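Local coordinates for protein cell division GTPase FtsZ, diverged (Clostridium botulinum C, PDB 3V3T) that is a diverged member of the tubulin/FtsZ family, akin to the TubZ proteins, and probably serves a cytoskeletal role through filament formation, at residues 250-253 with 254-258; 217-220 with 221-224; 196-199 with 200-204. The protein carries 1 engineered substitution. All blocks are in the same frame, centred on the assembly; numbering follows the deposited sequence.

Contact 1 (250-253 with 254-258); sequences ISTT and RVVDV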
loop_
_atom_site.group_PDB
_atom_site.type_symbol
_atom_site.label_atom_id
_atom_site.label_comp_id
_atom_site.label_asym_id
_atom_site.label_seq_id
_atom_site.Cartn_x
_atom_site.Cartn_y
_atom_site.Cartn_z
ATOM N N ILE A 250 -3.115 -9.303 15.392
ATOM C CA ILE A 250 -3.302 -10.730 15.179
ATOM C C ILE A 250 -4.762 -11.106 15.371
ATOM O O ILE A 250 -5.306 -10.947 16.457
ATOM C CB ILE A 250 -2.440 -11.550 16.165
ATOM C CG1 ILE A 250 -0.953 -11.287 15.921
ATOM C CG2 ILE A 250 -2.735 -13.046 16.050
ATOM C CD1 ILE A 250 -0.066 -11.838 17.008
ATOM N N SER A 251 -5.399 -11.600 14.314
ATOM C CA SER A 251 -6.757 -12.130 14.432
ATOM C C SER A 251 -6.845 -13.536 13.833
ATOM O O SER A 251 -6.608 -13.731 12.636
ATOM C CB SER A 251 -7.771 -11.197 13.776
ATOM O OG SER A 251 -9.082 -11.730 13.873
ATOM N N THR A 252 -7.200 -14.504 14.671
ATOM C CA THR A 252 -7.124 -15.909 14.303
ATOM C C THR A 252 -8.385 -16.679 14.677
ATOM O O THR A 252 -9.076 -16.330 15.632
ATOM C CB THR A 252 -5.929 -16.559 15.004
ATOM O OG1 THR A 252 -6.025 -16.317 16.415
ATOM C CG2 THR A 252 -4.626 -15.941 14.485
ATOM N N THR A 253 -8.677 -17.732 13.920
ATOM C CA THR A 253 -9.871 -18.539 14.159
ATOM C C THR A 253 -9.796 -19.336 15.459
ATOM O O THR A 253 -10.827 -19.615 16.078
ATOM C CB THR A 253 -10.150 -19.503 12.995
ATOM O OG1 THR A 253 -8.964 -20.249 12.695
ATOM C CG2 THR A 253 -10.577 -18.730 11.764
ATOM N N ARG A 254 -8.585 -19.706 15.866
ATOM C CA ARG A 254 -8.395 -20.441 17.118
ATOM C C ARG A 254 -7.363 -19.746 17.995
ATOM O O ARG A 254 -6.755 -18.761 17.585
ATOM C CB ARG A 254 -7.930 -21.873 16.847
ATOM C CG ARG A 254 -8.312 -22.428 15.483
ATOM C CD ARG A 254 -7.909 -23.900 15.364
ATOM N NE ARG A 254 -8.237 -24.463 14.057
ATOM C CZ ARG A 254 -8.397 -25.763 13.823
ATOM N NH1 ARG A 254 -8.267 -26.637 14.812
ATOM N NH2 ARG A 254 -8.694 -26.188 12.601
ATOM N N VAL A 255 -7.169 -20.262 19.203
ATOM C CA VAL A 255 -6.064 -19.834 20.048
ATOM C C VAL A 255 -4.782 -20.187 19.323
ATOM O O VAL A 255 -4.661 -21.284 18.780
ATOM C CB VAL A 255 -6.068 -20.580 21.399
ATOM C CG1 VAL A 255 -4.715 -20.453 22.096
ATOM C CG2 VAL A 255 -7.195 -20.083 22.284
ATOM N N VAL A 256 -3.831 -19.260 19.294
ATOM C CA VAL A 256 -2.537 -19.534 18.681
ATOM C C VAL A 256 -1.401 -19.139 19.606
ATOM O O VAL A 256 -1.604 -18.437 20.592
ATOM C CB VAL A 256 -2.374 -18.816 17.330
ATOM C CG1 VAL A 256 -3.477 -19.242 16.372
ATOM C CG2 VAL A 256 -2.370 -17.300 17.524
ATOM N N ASP A 257 -0.204 -19.605 19.281
ATOM C CA ASP A 257 0.986 -19.256 20.032
ATOM C C ASP A 257 1.554 -17.961 19.463
ATOM O O ASP A 257 2.205 -17.958 18.418
ATOM C CB ASP A 257 2.012 -20.382 19.920
ATOM C CG ASP A 257 3.346 -20.023 20.543
ATOM O OD1 ASP A 257 3.406 -19.024 21.285
ATOM O OD2 ASP A 257 4.331 -20.757 20.305
ATOM N N VAL A 258 1.309 -16.858 20.154
ATOM C CA VAL A 258 1.709 -15.546 19.658
ATOM C C VAL A 258 3.224 -15.383 19.601
ATOM O O VAL A 258 3.739 -14.625 18.783
ATOM C CB VAL A 258 1.093 -14.429 20.506
ATOM C CG1 VAL A 258 1.927 -13.176 20.411
ATOM C CG2 VAL A 258 -0.334 -14.166 20.059
#
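Thr252 and Val256 meet end to end across the bend at the end of strand 247-252, and the tightly packed half of the contact is built around them. The threonine suits this place because it is both polar and apolar. Its hydroxyl, set between the backbone N and the carbonyl carbon (chi1 54°), turns toward the bend and donates from OG1 to Arg254 O over 2.8 Å, almost in line with the carbonyl bond. Both branches also lie against the valine, OG1 3.9 Å from Val256 CG1 and the methyl CG2 4.0 Å from Val256 CG2. The buried hydroxyl thus finds its acceptor two residues on, and the bond closes the turn, joining the carbonyl of Arg254 to the strand's last residue. Farther along, Ile250 CD1 meets Val258 CG2 at 3.8 Å. The isoleucine's CG1-CD1 arm helps bridge the 8.3 Å between Ile250 CA on the strand and Val258 CA in the first turn of the helix. Ile261 of helix 258-265 lies against both Ile250 and Val256.

The solvent side is looser. Thr253 OG1 passes Arg254 CG at 3.6 Å, the two side chains at an angle to one another. From CG to NE the arginine is extended and carries its guanidinium away from the strand, where a charged, flexible group is easily hydrated; its long ion pair with Asp220 is weak. Asp257 occupies the N-cap position, and Val256 just before it packs on Ile261 as in a hydrophobic staple. The whole is the strand-to-helix turn of a beta-alpha-beta crossover, in which helix 258-265 links the parallel neighbours 247-252 and 270-275.

Contact 2 (217-220 with 221-224); sequences EFDD and KEDI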
loop_
_atom_site.group_PDB
_atom_site.type_symbol
_atom_site.label_atom_id
_atom_site.label_comp_id
_atom_site.label_asym_id
_atom_site.label_seq_id
_atom_site.Cartn_x
_atom_site.Cartn_y
_atom_site.Cartn_z
ATOM N N GLU A 217 -1.903 -13.573 5.526
ATOM C CA GLU A 217 -2.879 -14.580 5.902
ATOM C C GLU A 217 -2.289 -15.991 5.774
ATOM O O GLU A 217 -1.540 -16.288 4.843
ATOM C CB GLU A 217 -4.181 -14.402 5.120
ATOM C CG GLU A 217 -4.954 -13.153 5.556
ATOM C CD GLU A 217 -6.243 -12.936 4.790
ATOM O OE1 GLU A 217 -6.603 -13.788 3.960
ATOM O OE2 GLU A 217 -6.907 -11.904 5.018
ATOM N N PHE A 218 -2.616 -16.854 6.729
ATOM C CA PHE A 218 -2.022 -18.177 6.770
ATOM C C PHE A 218 -3.029 -19.280 7.030
ATOM O O PHE A 218 -4.123 -19.035 7.550
ATOM C CB PHE A 218 -0.890 -18.242 7.794
ATOM C CG PHE A 218 -1.334 -18.046 9.214
ATOM C CD1 PHE A 218 -1.567 -19.138 10.039
ATOM C CD2 PHE A 218 -1.483 -16.766 9.739
ATOM C CE1 PHE A 218 -1.964 -18.962 11.364
ATOM C CE2 PHE A 218 -1.872 -16.574 11.051
ATOM C CZ PHE A 218 -2.114 -17.678 11.871
ATOM N N ASP A 219 -2.623 -20.497 6.669
ATOM C CA ASP A 219 -3.474 -21.674 6.736
ATOM C C ASP A 219 -3.773 -22.105 8.167
ATOM O O ASP A 219 -2.861 -22.234 8.985
ATOM C CB ASP A 219 -2.803 -22.827 5.989
ATOM C CG ASP A 219 -3.694 -24.039 5.867
ATOM O OD1 ASP A 219 -4.736 -24.085 6.551
ATOM O OD2 ASP A 219 -3.346 -24.948 5.086
ATOM N N ASP A 220 -5.051 -22.340 8.452
ATOM C CA ASP A 220 -5.479 -22.811 9.763
ATOM C C ASP A 220 -4.942 -24.214 10.025
ATOM O O ASP A 220 -4.954 -24.691 11.160
ATOM C CB ASP A 220 -7.009 -22.818 9.859
ATOM C CG ASP A 220 -7.654 -23.758 8.851
ATOM O OD1 ASP A 220 -7.203 -23.787 7.687
ATOM O OD2 ASP A 220 -8.610 -24.472 9.221
ATOM N N LYS A 221 -4.461 -24.865 8.969
ATOM C CA LYS A 221 -4.061 -26.272 9.035
ATOM C C LYS A 221 -2.703 -26.570 9.680
ATOM O O LYS A 221 -2.640 -26.988 10.839
ATOM C CB LYS A 221 -4.109 -26.899 7.637
ATOM C CG LYS A 221 -5.498 -26.931 7.022
ATOM C CD LYS A 221 -5.496 -27.703 5.714
ATOM C CE LYS A 221 -6.908 -28.105 5.310
ATOM N NZ LYS A 221 -6.906 -29.214 4.313
ATOM N N GLU A 222 -1.626 -26.372 8.922
ATOM C CA GLU A 222 -0.300 -26.846 9.328
ATOM C C GLU A 222 0.297 -26.114 10.531
ATOM O O GLU A 222 -0.312 -25.207 11.094
ATOM C CB GLU A 222 0.677 -26.834 8.141
ATOM C CG GLU A 222 0.540 -25.627 7.229
ATOM C CD GLU A 222 1.381 -25.733 5.965
ATOM O OE1 GLU A 222 2.370 -26.495 5.963
ATOM O OE2 GLU A 222 1.049 -25.048 4.971
ATOM N N ASP A 223 1.487 -26.547 10.935
ATOM C CA ASP A 223 2.228 -25.885 11.995
ATOM C C ASP A 223 2.240 -24.368 11.739
ATOM O O ASP A 223 2.435 -23.912 10.611
ATOM C CB ASP A 223 3.647 -26.446 12.045
ATOM C CG ASP A 223 4.540 -25.697 13.005
ATOM O OD1 ASP A 223 4.758 -26.203 14.120
ATOM O OD2 ASP A 223 5.037 -24.604 12.648
ATOM N N ILE A 224 2.023 -23.584 12.786
ATOM C CA ILE A 224 1.848 -22.153 12.604
ATOM C C ILE A 224 3.115 -21.462 12.089
ATOM O O ILE A 224 3.027 -20.543 11.286
ATOM C CB ILE A 224 1.304 -21.466 13.880
ATOM C CG1 ILE A 224 0.966 -20.007 13.589
ATOM C CG2 ILE A 224 2.295 -21.565 15.027
ATOM C CD1 ILE A 224 0.223 -19.359 14.712
HETATM O O HOH W 1 -1.882 -22.588 11.465
#
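Asp219 and Lys221 meet in what has the form of an Asx turn, in the loop between strand 211-217 and helix 224-233. In the conformer described, Lys221 N donates to Asp219 OD1 over 2.6 Å with an N-H...O angle of 154°; because Asp219 and Asp220 are each modelled twice, this short distance calls for caution. The donor stands above the carboxylate plane, 63° out of it, so the bond is not well directed. Aspartate fits such a turn because its short arm, with CG anti to the backbone N (chi1 -173°), brings an acceptor round to the amide two residues on.

The lysine is held by its root and not by its charge. CB, CG and CD pass across the carboxylate, CD lying 3.6 Å from Asp219 OD2, while NZ runs on to 5.6 Å from that oxygen, too far for a salt bridge; the chain is poorly ordered at this exposed site. Asp220 lies alongside Lys221 and points the same way.

Below these charged side chains, Phe218 CE1 packs obliquely on Ile224 CG1 at 3.8 Å, giving the loop an apolar floor beside the helix, whose N-cap is Asp223. One water bridges the loop, donating to Asp219 O at 2.7 Å and to Glu222 O at 3.1 Å, with its oxygen in the plane of the Phe218 ring, at the edge.

Contact 3 (196-199 with 200-204); sequences GVVD and EDEIS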
loop_
_atom_site.group_PDB
_atom_site.type_symbol
_atom_site.label_atom_id
_atom_site.label_comp_id
_atom_site.label_asym_id
_atom_site.label_seq_id
_atom_site.Cartn_x
_atom_site.Cartn_y
_atom_site.Cartn_z
ATOM N N GLY A 196 -12.406 -12.116 22.693
ATOM C CA GLY A 196 -11.448 -11.096 22.299
ATOM C C GLY A 196 -11.507 -10.654 20.843
ATOM O O GLY A 196 -11.672 -11.459 19.931
ATOM N N VAL A 197 -11.362 -9.359 20.616
ATOM C CA VAL A 197 -11.373 -8.842 19.257
ATOM C C VAL A 197 -10.350 -7.724 19.149
ATOM O O VAL A 197 -9.965 -7.136 20.159
ATOM C CB VAL A 197 -12.791 -8.360 18.848
ATOM C CG1 VAL A 197 -12.780 -7.710 17.478
ATOM C CG2 VAL A 197 -13.788 -9.512 18.898
ATOM N N VAL A 198 -9.872 -7.463 17.938
ATOM C CA VAL A 198 -8.993 -6.326 17.716
ATOM C C VAL A 198 -9.847 -5.062 17.561
ATOM O O VAL A 198 -10.513 -4.882 16.543
ATOM C CB VAL A 198 -8.099 -6.541 16.486
ATOM C CG1 VAL A 198 -7.245 -5.307 16.217
ATOM C CG2 VAL A 198 -7.219 -7.769 16.689
ATOM N N ASP A 199 -9.839 -4.205 18.582
ATOM C CA ASP A 199 -10.706 -3.027 18.624
ATOM C C ASP A 199 -10.537 -2.143 17.381
ATOM O O ASP A 199 -9.506 -2.173 16.714
ATOM C CB ASP A 199 -10.453 -2.199 19.897
ATOM C CG ASP A 199 -10.761 -2.968 21.179
ATOM O OD1 ASP A 199 -11.879 -2.809 21.717
ATOM O OD2 ASP A 199 -9.887 -3.721 21.665
ATOM N N GLU A 200 -11.562 -1.354 17.089
ATOM C CA GLU A 200 -11.519 -0.368 16.020
ATOM C C GLU A 200 -10.445 0.696 16.276
ATOM O O GLU A 200 -9.845 1.223 15.342
ATOM C CB GLU A 200 -12.894 0.287 15.882
ATOM C CG GLU A 200 -13.189 0.858 14.513
ATOM C CD GLU A 200 -14.623 1.334 14.403
ATOM O OE1 GLU A 200 -14.848 2.501 14.011
ATOM O OE2 GLU A 200 -15.526 0.532 14.716
ATOM N N ASP A 201 -10.202 1.010 17.543
ATOM C CA ASP A 201 -9.167 1.973 17.905
ATOM C C ASP A 201 -7.789 1.382 17.627
ATOM O O ASP A 201 -6.859 2.094 17.253
ATOM C CB ASP A 201 -9.277 2.347 19.384
ATOM C CG ASP A 201 -10.618 2.965 19.725
ATOM O OD1 ASP A 201 -11.177 3.670 18.855
ATOM O OD2 ASP A 201 -11.113 2.742 20.855
ATOM N N GLU A 202 -7.666 0.072 17.812
ATOM C CA GLU A 202 -6.409 -0.611 17.560
ATOM C C GLU A 202 -6.162 -0.704 16.063
ATOM O O GLU A 202 -5.029 -0.553 15.603
ATOM C CB GLU A 202 -6.383 -1.989 18.245
ATOM C CG GLU A 202 -6.321 -1.874 19.779
ATOM C CD GLU A 202 -6.713 -3.154 20.524
ATOM O OE1 GLU A 202 -7.327 -4.049 19.905
ATOM O OE2 GLU A 202 -6.404 -3.256 21.737
ATOM N N ILE A 203 -7.228 -0.945 15.308
ATOM C CA ILE A 203 -7.148 -0.959 13.855
ATOM C C ILE A 203 -6.698 0.411 13.389
ATOM O O ILE A 203 -5.816 0.533 12.535
ATOM C CB ILE A 203 -8.497 -1.324 13.235
ATOM C CG1 ILE A 203 -8.682 -2.843 13.245
ATOM C CG2 ILE A 203 -8.592 -0.821 11.823
ATOM C CD1 ILE A 203 -10.111 -3.281 13.016
ATOM N N SER A 204 -7.286 1.445 13.977
ATOM C CA SER A 204 -6.848 2.818 13.720
ATOM C C SER A 204 -5.344 2.980 13.995
ATOM O O SER A 204 -4.601 3.485 13.150
ATOM C CB SER A 204 -7.665 3.807 14.561
ATOM O OG SER A 204 -7.134 5.116 14.468
#
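Glu202 folds back from the first turn of helix 200-208 onto Asp199, the N-cap residue just before the helix. Its CB sits 3.5 Å from Asp199 O and also brushes the methyl CG1 of Val198. With CG anti to the carbonyl carbon (chi1 -69°), the chain runs back toward the helix start, and CG passes Asp199 CB at 4.1 Å. CD then comes beside the aspartate carboxylate. At the tip, OE1 takes the N-H of Asp199 over 2.8 Å; the amide approaches from above the carboxylate plane, 39° out of it. Glutamate has just the length needed to reach this amide from the third helical position.

The same OE1 lies 3.1 Å from Asp199 OD2, with OE2 3.5 Å from that oxygen, and the two carboxylates are turned almost perpendicular to each other. Such close acids may raise one another's affinity for a proton, although the helix N terminus would favour negative charge here. Asp199 itself makes no capping bond with its side chain; its carbonyl O instead receives Ile203 N at 2.9 Å, the opening bond of the helix.

On the buried flank Val198 CG1 meets Ile203 CG1 at 4.1 Å, and Met189 touches both residues. The glutamate-to-amide bond is one half of a capping box, and the valine-isoleucine pair, spanning the N-cap, is a hydrophobic staple: together they form a typical helix N-terminal motif.

Overall arrangement
Followed from the N terminus, the three contacts come in series, none nested in or crossing another, and each closes a short turn that leads into a helix. Contact 3 starts helix 200-208, contact 2 joins strand 211-217 to helix 224-233, and contact 1 joins strand 247-252 to helix 258-265. Contacts 1 and 2 lie with centres 10 Å apart and touch through Val256 and Ile224 and through Thr252 and Phe218, tying two strand-to-helix loops together. Contact 3 meets contact 1 where Val198 lies against the Ile250 backbone, but stays about 12 Å from contact 2 at the nearest atoms. Contact 1 therefore sits in the middle.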